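Local coordinates for ATP-dependent Clp protease adapter protein CLPS1, chloroplastic (Arabidopsis thaliana, PDB 7D34) that serves as an adapter that recognises N-degron peptides and modulates the ClpC chaperones, probably selecting substrates for the plastid Clp protease, at residues P4-H10 with L48-C54; N15-V20 with G68-L72. All coordinates share one frame; numbering follows the deposited sequence.

Interaction 1: residues P4-H10 with L48-C54; sequences PYRVILH and LAVVIVC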
loop_
_atom_site.group_PDB
_atom_site.type_symbol
_atom_site.label_atom_id
_atom_site.label_comp_id
_atom_site.label_asym_id
_atom_site.label_seq_id
_atom_site.Cartn_x
_atom_site.Cartn_y
_atom_site.Cartn_z
ATOM N N PRO A 4 -6.462 -5.421 14.147
ATOM C CA PRO A 4 -6.546 -4.833 12.803
ATOM C C PRO A 4 -6.219 -5.809 11.688
ATOM O O PRO A 4 -5.326 -6.651 11.799
ATOM C CB PRO A 4 -5.525 -3.690 12.856
ATOM C CG PRO A 4 -4.509 -4.149 13.858
ATOM C CD PRO A 4 -5.267 -4.957 14.879
ATOM N N TYR A 5 -6.971 -5.674 10.604
ATOM C CA TYR A 5 -6.797 -6.455 9.393
ATOM C C TYR A 5 -6.696 -5.491 8.223
ATOM O O TYR A 5 -7.214 -4.370 8.270
ATOM C CB TYR A 5 -7.961 -7.421 9.157
ATOM C CG TYR A 5 -7.799 -8.752 9.886
ATOM C CD1 TYR A 5 -7.558 -9.933 9.188
ATOM C CD2 TYR A 5 -7.876 -8.826 11.276
ATOM C CE1 TYR A 5 -7.415 -11.155 9.856
ATOM C CE2 TYR A 5 -7.726 -10.033 11.941
ATOM C CZ TYR A 5 -7.499 -11.188 11.239
ATOM O OH TYR A 5 -7.348 -12.364 11.943
ATOM N N ARG A 6 -6.022 -5.938 7.170
ATOM C CA ARG A 6 -5.790 -5.127 5.983
ATOM C C ARG A 6 -6.738 -5.552 4.869
ATOM O O ARG A 6 -6.906 -6.751 4.616
ATOM C CB ARG A 6 -4.339 -5.271 5.527
ATOM C CG ARG A 6 -3.373 -4.225 6.032
ATOM C CD ARG A 6 -2.114 -4.834 6.647
ATOM N NE ARG A 6 -1.114 -5.265 5.664
ATOM C CZ ARG A 6 0.152 -5.537 5.968
ATOM N NH1 ARG A 6 0.996 -5.927 5.038
ATOM N NH2 ARG A 6 0.589 -5.376 7.204
ATOM N N VAL A 7 -7.401 -4.570 4.253
ATOM C CA VAL A 7 -8.116 -4.757 2.993
ATOM C C VAL A 7 -7.182 -4.296 1.879
ATOM O O VAL A 7 -6.766 -3.130 1.841
ATOM C CB VAL A 7 -9.451 -3.991 2.966
ATOM C CG1 VAL A 7 -10.238 -4.308 1.689
ATOM C CG2 VAL A 7 -10.318 -4.317 4.194
ATOM N N ILE A 8 -6.852 -5.217 0.988
ATOM C CA ILE A 8 -5.901 -4.992 -0.092
ATOM C C ILE A 8 -6.626 -4.873 -1.424
ATOM O O ILE A 8 -7.554 -5.630 -1.723
ATOM C CB ILE A 8 -4.858 -6.127 -0.138
ATOM C CG1 ILE A 8 -4.139 -6.278 1.208
ATOM C CG2 ILE A 8 -3.864 -5.854 -1.235
ATOM C CD1 ILE A 8 -3.216 -5.152 1.573
ATOM N N LEU A 9 -6.172 -3.913 -2.233
ATOM C CA LEU A 9 -6.608 -3.712 -3.610
ATOM C C LEU A 9 -5.454 -4.129 -4.513
ATOM O O LEU A 9 -4.334 -3.627 -4.370
ATOM C CB LEU A 9 -7.009 -2.253 -3.851
ATOM C CG LEU A 9 -7.307 -1.933 -5.321
ATOM C CD1 LEU A 9 -8.503 -2.726 -5.852
ATOM C CD2 LEU A 9 -7.493 -0.449 -5.539
ATOM N N HIS A 10 -5.710 -5.088 -5.397
ATOM C CA HIS A 10 -4.725 -5.537 -6.369
ATOM C C HIS A 10 -4.984 -4.925 -7.744
ATOM O O HIS A 10 -6.132 -4.718 -8.151
ATOM C CB HIS A 10 -4.755 -7.061 -6.470
ATOM C CG HIS A 10 -4.419 -7.776 -5.196
ATOM N ND1 HIS A 10 -3.167 -8.296 -4.948
ATOM C CD2 HIS A 10 -5.173 -8.073 -4.110
ATOM C CE1 HIS A 10 -3.164 -8.885 -3.766
ATOM N NE2 HIS A 10 -4.366 -8.755 -3.231
ATOM N N LEU A 48 -0.328 -3.581 -5.816
ATOM C CA LEU A 48 -1.297 -3.722 -4.733
ATOM C C LEU A 48 -1.237 -2.484 -3.854
ATOM O O LEU A 48 -0.245 -1.753 -3.852
ATOM C CB LEU A 48 -1.047 -4.976 -3.885
ATOM C CG LEU A 48 0.108 -4.970 -2.883
ATOM C CD1 LEU A 48 -0.061 -6.151 -1.941
ATOM C CD2 LEU A 48 1.459 -5.056 -3.554
ATOM N N ALA A 49 -2.316 -2.254 -3.112
ATOM C CA ALA A 49 -2.360 -1.110 -2.214
ATOM C C ALA A 49 -3.320 -1.374 -1.065
ATOM O O ALA A 49 -4.328 -2.065 -1.224
ATOM C CB ALA A 49 -2.769 0.175 -2.949
ATOM N N VAL A 50 -2.995 -0.804 0.093
ATOM C CA VAL A 50 -3.827 -0.940 1.284
ATOM C C VAL A 50 -4.995 0.027 1.157
ATOM O O VAL A 50 -4.807 1.243 1.047
ATOM C CB VAL A 50 -3.028 -0.675 2.569
ATOM C CG1 VAL A 50 -3.973 -0.610 3.793
ATOM C CG2 VAL A 50 -1.924 -1.737 2.689
ATOM N N VAL A 51 -6.207 -0.516 1.203
ATOM C CA VAL A 51 -7.409 0.296 1.080
ATOM C C VAL A 51 -7.805 0.893 2.429
ATOM O O VAL A 51 -8.076 2.095 2.551
ATOM C CB VAL A 51 -8.556 -0.550 0.509
ATOM C CG1 VAL A 51 -9.826 0.275 0.512
ATOM C CG2 VAL A 51 -8.203 -1.014 -0.859
ATOM N N ILE A 52 -7.847 0.051 3.459
ATOM C CA ILE A 52 -8.263 0.442 4.800
ATOM C C ILE A 52 -7.770 -0.614 5.783
ATOM O O ILE A 52 -7.590 -1.784 5.421
ATOM C CB ILE A 52 -9.795 0.608 4.882
ATOM C CG1 ILE A 52 -10.247 0.941 6.305
ATOM C CG2 ILE A 52 -10.479 -0.638 4.348
ATOM C CD1 ILE A 52 -11.566 1.719 6.347
ATOM N N VAL A 53 -7.576 -0.217 7.031
ATOM C CA VAL A 53 -7.264 -1.136 8.113
ATOM C C VAL A 53 -8.456 -1.095 9.062
ATOM O O VAL A 53 -8.860 -0.019 9.518
ATOM C CB VAL A 53 -5.949 -0.763 8.826
ATOM C CG1 VAL A 53 -5.644 -1.798 9.921
ATOM C CG2 VAL A 53 -4.781 -0.647 7.825
ATOM N N CYS A 54 -9.016 -2.263 9.356
ATOM C CA CYS A 54 -10.245 -2.363 10.125
ATOM C C CYS A 54 -10.290 -3.755 10.743
ATOM O O CYS A 54 -9.436 -4.608 10.479
ATOM C CB CYS A 54 -11.494 -2.114 9.265
ATOM S SG CYS A 54 -11.491 -2.918 7.665
#
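Y5 and C54 are joined by two backbone hydrogen bonds, Y5 N to C54 O at 2.7 Å and C54 N back to Y5 O. L9 and A49 repeat this pattern at the other end, with L9 N to A49 O at 2.8 Å and A49 N returned to L9 O. Between these two pairs the bonding from V7 is split: V7 N goes almost straight to I52 O at 3.0 Å, whereas V7 O accepts V51 N at 2.7 Å. Two residues of 48-54 thus stand opposite one of 4-10. The partners confirm it, I8 facing V50 but R6 facing V53, and V51 has nearly helical backbone angles (-84°/-49°). This is a beta bulge in the antiparallel ClpS sheet, where 5-10 is the central strand and 48-54 the outermost strand on one side within this chain.

Apolar contacts follow the faces so defined. On the face of Y5, V7, L9, A49 and C54, which packs against helices 33-46 and 56-68, V7 CG2 lies alongside I52 CG2 at 3.7 Å. V51 is turned toward the neighbouring strand by the bulge; with CG1 anti to the backbone N (chi1 175°), CG2 is the branch brought onto L9 CB, at a tight 3.5 Å. On the face of R6, I8 and H10, the I8 branches divide the work: CG2 meets L48 CD1 at 3.9 Å and also sits over one face of the H10 ring, displaced toward its rim, while CD1 touches V50 CG2 at 3.8 Å.

Polar ends turn elsewhere: H10 NE2 bonds S74, and the R6 guanidinium forms salt bridges with E76, D78 and E76 of the second subunit.

Interaction 2: residues N15-V20 with G68-L72; sequences NKREYV and GNGLL. With ALA (alanine), chain E; PHE (phenylalanine), chain D.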
loop_
_atom_site.group_PDB
_atom_site.type_symbol
_atom_site.label_atom_id
_atom_site.label_comp_id
_atom_site.label_asym_id
_atom_site.label_seq_id
_atom_site.Cartn_x
_atom_site.Cartn_y
_atom_site.Cartn_z
ATOM N N ASN A 15 -10.275 -2.984 -15.331
ATOM C CA ASN A 15 -10.982 -1.811 -14.848
ATOM C C ASN A 15 -10.269 -0.515 -15.209
ATOM O O ASN A 15 -9.036 -0.442 -15.253
ATOM C CB ASN A 15 -11.128 -1.897 -13.331
ATOM C CG ASN A 15 -12.063 -2.999 -12.904
ATOM O OD1 ASN A 15 -13.269 -2.973 -13.199
ATOM N ND2 ASN A 15 -11.501 -4.015 -12.254
ATOM N N LYS A 16 -11.068 0.520 -15.450
ATOM C CA LYS A 16 -10.533 1.820 -15.801
ATOM C C LYS A 16 -10.165 2.577 -14.526
ATOM O O LYS A 16 -10.776 2.381 -13.470
ATOM C CB LYS A 16 -11.569 2.624 -16.589
ATOM C CG LYS A 16 -12.063 1.991 -17.896
ATOM C CD LYS A 16 -12.895 0.712 -17.684
ATOM C CE LYS A 16 -14.161 0.899 -16.824
ATOM N NZ LYS A 16 -14.509 -0.388 -16.196
ATOM N N ARG A 17 -9.155 3.451 -14.624
ATOM C CA ARG A 17 -8.722 4.167 -13.428
ATOM C C ARG A 17 -9.889 4.862 -12.739
ATOM O O ARG A 17 -10.032 4.779 -11.522
ATOM C CB ARG A 17 -7.628 5.185 -13.751
ATOM C CG ARG A 17 -6.367 4.608 -14.402
ATOM C CD ARG A 17 -5.543 5.745 -14.978
ATOM N NE ARG A 17 -4.750 6.377 -13.911
ATOM C CZ ARG A 17 -3.693 5.824 -13.321
ATOM N NH1 ARG A 17 -3.062 6.477 -12.352
ATOM N NH2 ARG A 17 -3.289 4.612 -13.694
ATOM N N GLU A 18 -10.751 5.523 -13.507
ATOM C CA GLU A 18 -11.843 6.286 -12.912
ATOM C C GLU A 18 -12.845 5.351 -12.254
ATOM O O GLU A 18 -13.383 5.668 -11.193
ATOM C CB GLU A 18 -12.571 7.171 -13.940
ATOM C CG GLU A 18 -13.681 7.982 -13.259
ATOM C CD GLU A 18 -14.461 8.891 -14.200
ATOM O OE1 GLU A 18 -14.426 8.640 -15.430
ATOM O OE2 GLU A 18 -15.077 9.865 -13.703
ATOM N N TYR A 19 -13.125 4.201 -12.882
ATOM C CA TYR A 19 -14.037 3.234 -12.267
ATOM C C TYR A 19 -13.505 2.735 -10.928
ATOM O O TYR A 19 -14.260 2.638 -9.953
ATOM C CB TYR A 19 -14.281 2.026 -13.183
ATOM C CG TYR A 19 -15.266 1.026 -12.604
ATOM C CD1 TYR A 19 -16.597 1.363 -12.454
ATOM C CD2 TYR A 19 -14.847 -0.234 -12.174
ATOM C CE1 TYR A 19 -17.487 0.463 -11.922
ATOM C CE2 TYR A 19 -15.706 -1.118 -11.643
ATOM C CZ TYR A 19 -17.032 -0.787 -11.517
ATOM O OH TYR A 19 -17.862 -1.727 -10.967
ATOM N N VAL A 20 -12.216 2.370 -10.876
ATOM C CA VAL A 20 -11.598 1.947 -9.618
ATOM C C VAL A 20 -11.867 2.982 -8.532
ATOM O O VAL A 20 -12.271 2.645 -7.409
ATOM C CB VAL A 20 -10.086 1.707 -9.804
ATOM C CG1 VAL A 20 -9.442 1.378 -8.477
ATOM C CG2 VAL A 20 -9.762 0.597 -10.799
ATOM N N GLY A 68 -17.352 -7.781 -5.706
ATOM C CA GLY A 68 -18.636 -7.792 -6.381
ATOM C C GLY A 68 -18.769 -6.653 -7.371
ATOM O O GLY A 68 -19.536 -6.740 -8.335
ATOM N N ASN A 69 -18.018 -5.580 -7.169
ATOM C CA ASN A 69 -17.991 -4.475 -8.113
ATOM C C ASN A 69 -16.883 -4.627 -9.146
ATOM O O ASN A 69 -16.611 -3.678 -9.877
ATOM C CB ASN A 69 -17.837 -3.152 -7.358
ATOM C CG ASN A 69 -19.144 -2.659 -6.752
ATOM O OD1 ASN A 69 -19.960 -2.048 -7.426
ATOM N ND2 ASN A 69 -19.376 -3.005 -5.492
ATOM N N GLY A 70 -16.219 -5.781 -9.196
ATOM C CA GLY A 70 -15.298 -6.112 -10.268
ATOM C C GLY A 70 -13.820 -5.939 -9.980
ATOM O O GLY A 70 -13.009 -6.141 -10.894
ATOM N N LEU A 71 -13.438 -5.632 -8.745
ATOM C CA LEU A 71 -12.036 -5.419 -8.406
ATOM C C LEU A 71 -11.422 -6.675 -7.781
ATOM O O LEU A 71 -12.123 -7.600 -7.373
ATOM C CB LEU A 71 -11.860 -4.235 -7.446
ATOM C CG LEU A 71 -12.607 -2.958 -7.847
ATOM C CD1 LEU A 71 -12.238 -1.805 -6.915
ATOM C CD2 LEU A 71 -12.404 -2.594 -9.299
ATOM N N LEU A 72 -10.088 -6.728 -7.789
ATOM C CA LEU A 72 -9.324 -7.804 -7.154
ATOM C C LEU A 72 -8.914 -7.357 -5.750
ATOM O O LEU A 72 -8.241 -6.326 -5.604
ATOM C CB LEU A 72 -8.085 -8.169 -7.966
ATOM C CG LEU A 72 -8.334 -8.729 -9.364
ATOM C CD1 LEU A 72 -7.034 -8.962 -10.078
ATOM C CD2 LEU A 72 -9.096 -10.038 -9.244
HETATM N N ALA E . -6.664 0.303 -16.599
HETATM C CA ALA E . -6.693 0.832 -17.968
HETATM C C ALA E . -6.948 2.347 -18.070
HETATM O O ALA E . -7.497 2.978 -17.158
HETATM C CB ALA E . -7.754 0.075 -18.785
HETATM N N PHE D . -4.326 -0.964 -14.083
HETATM C CA PHE D . -5.650 -0.417 -14.505
HETATM C C PHE D . -5.547 0.273 -15.868
HETATM O O PHE D . -4.479 0.777 -16.240
HETATM C CB PHE D . -6.178 0.559 -13.444
HETATM C CG PHE D . -6.200 -0.009 -12.039
HETATM C CD1 PHE D . -6.910 -1.170 -11.752
HETATM C CD2 PHE D . -5.519 0.621 -11.005
HETATM C CE1 PHE D . -6.933 -1.695 -10.456
HETATM C CE2 PHE D . -5.542 0.105 -9.712
HETATM C CZ PHE D . -6.253 -1.054 -9.438
#
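Y19 OH donates to N69 O at 2.6 Å, and N15 ND2 donates to G70 O at 2.9 Å, so two successive carbonyls of 68-72 are gripped by two side chains of 15-20. The Y19 ring meets N69 O at its edge and in its plane, with the donor tilted somewhat from the carbonyl plane. The N15 bond is different: G70 O lies in the plane of the amide, and the N-H points at it fairly directly (162°), but ND2 sits above the carbonyl plane of G70, 52° out of it. L71 fills in between, its CD2 approaching N15 ND2 to 3.4 Å and extending to the fringes of Y19 and V20.

The second shell fixes both partners. G70, at positive phi, is the C-prime residue of a Schellman motif ending helix 56-68. Bonds from G70 N and L71 N hold the peptide groups that carry the N69 and G70 carbonyls, so the motif probably orients both. N69 is held through its side chain by K26 and Q65 O.

Beyond this lies the bound peptide, in which PHE C is 1.3 Å from ALA N, a peptide bond. The N15 backbone O accepts ALA N at 2.8 Å, and R17 N, just after the N-cap K16, donates to ALA O at 3.1 Å. With V20 CG1 anti to the backbone N (chi1 176°), both methyls meet the PHE ring, CG2 touching CD1 at 3.5 Å and CG1 nearing CZ. N11, D12 O and H44 also hydrogen-bond PHE, completing the site.

N15 ND2 gives its hydrogen bonds to G70 O and D12; this anchoring probably steadies the backbone carbonyl that accepts ALA N.

In the fold
The centres of the two interactions lie about 15 Å apart, and their segments alternate along the chain as 4-10, 15-20, 48-54, 68-72. Strand 5-10 links them. It pairs with 48-54 in interaction 1 and with strand 72-77 on its other side, where H10 N probably bonds L72 O at 2.8 Å. L9 adds an apolar bridge, with CD2 4.0 Å from V20 CG1 and CD1 4.0 Å from L71 CD1. Interaction 1 belongs to the sheet, while interaction 2 ties the start of helix 17-27 to the turn after helix 56-68. H10 from the first and N15 and V20 from the second line the PHE pocket, where strand 5-10 meets the start of helix 17-27.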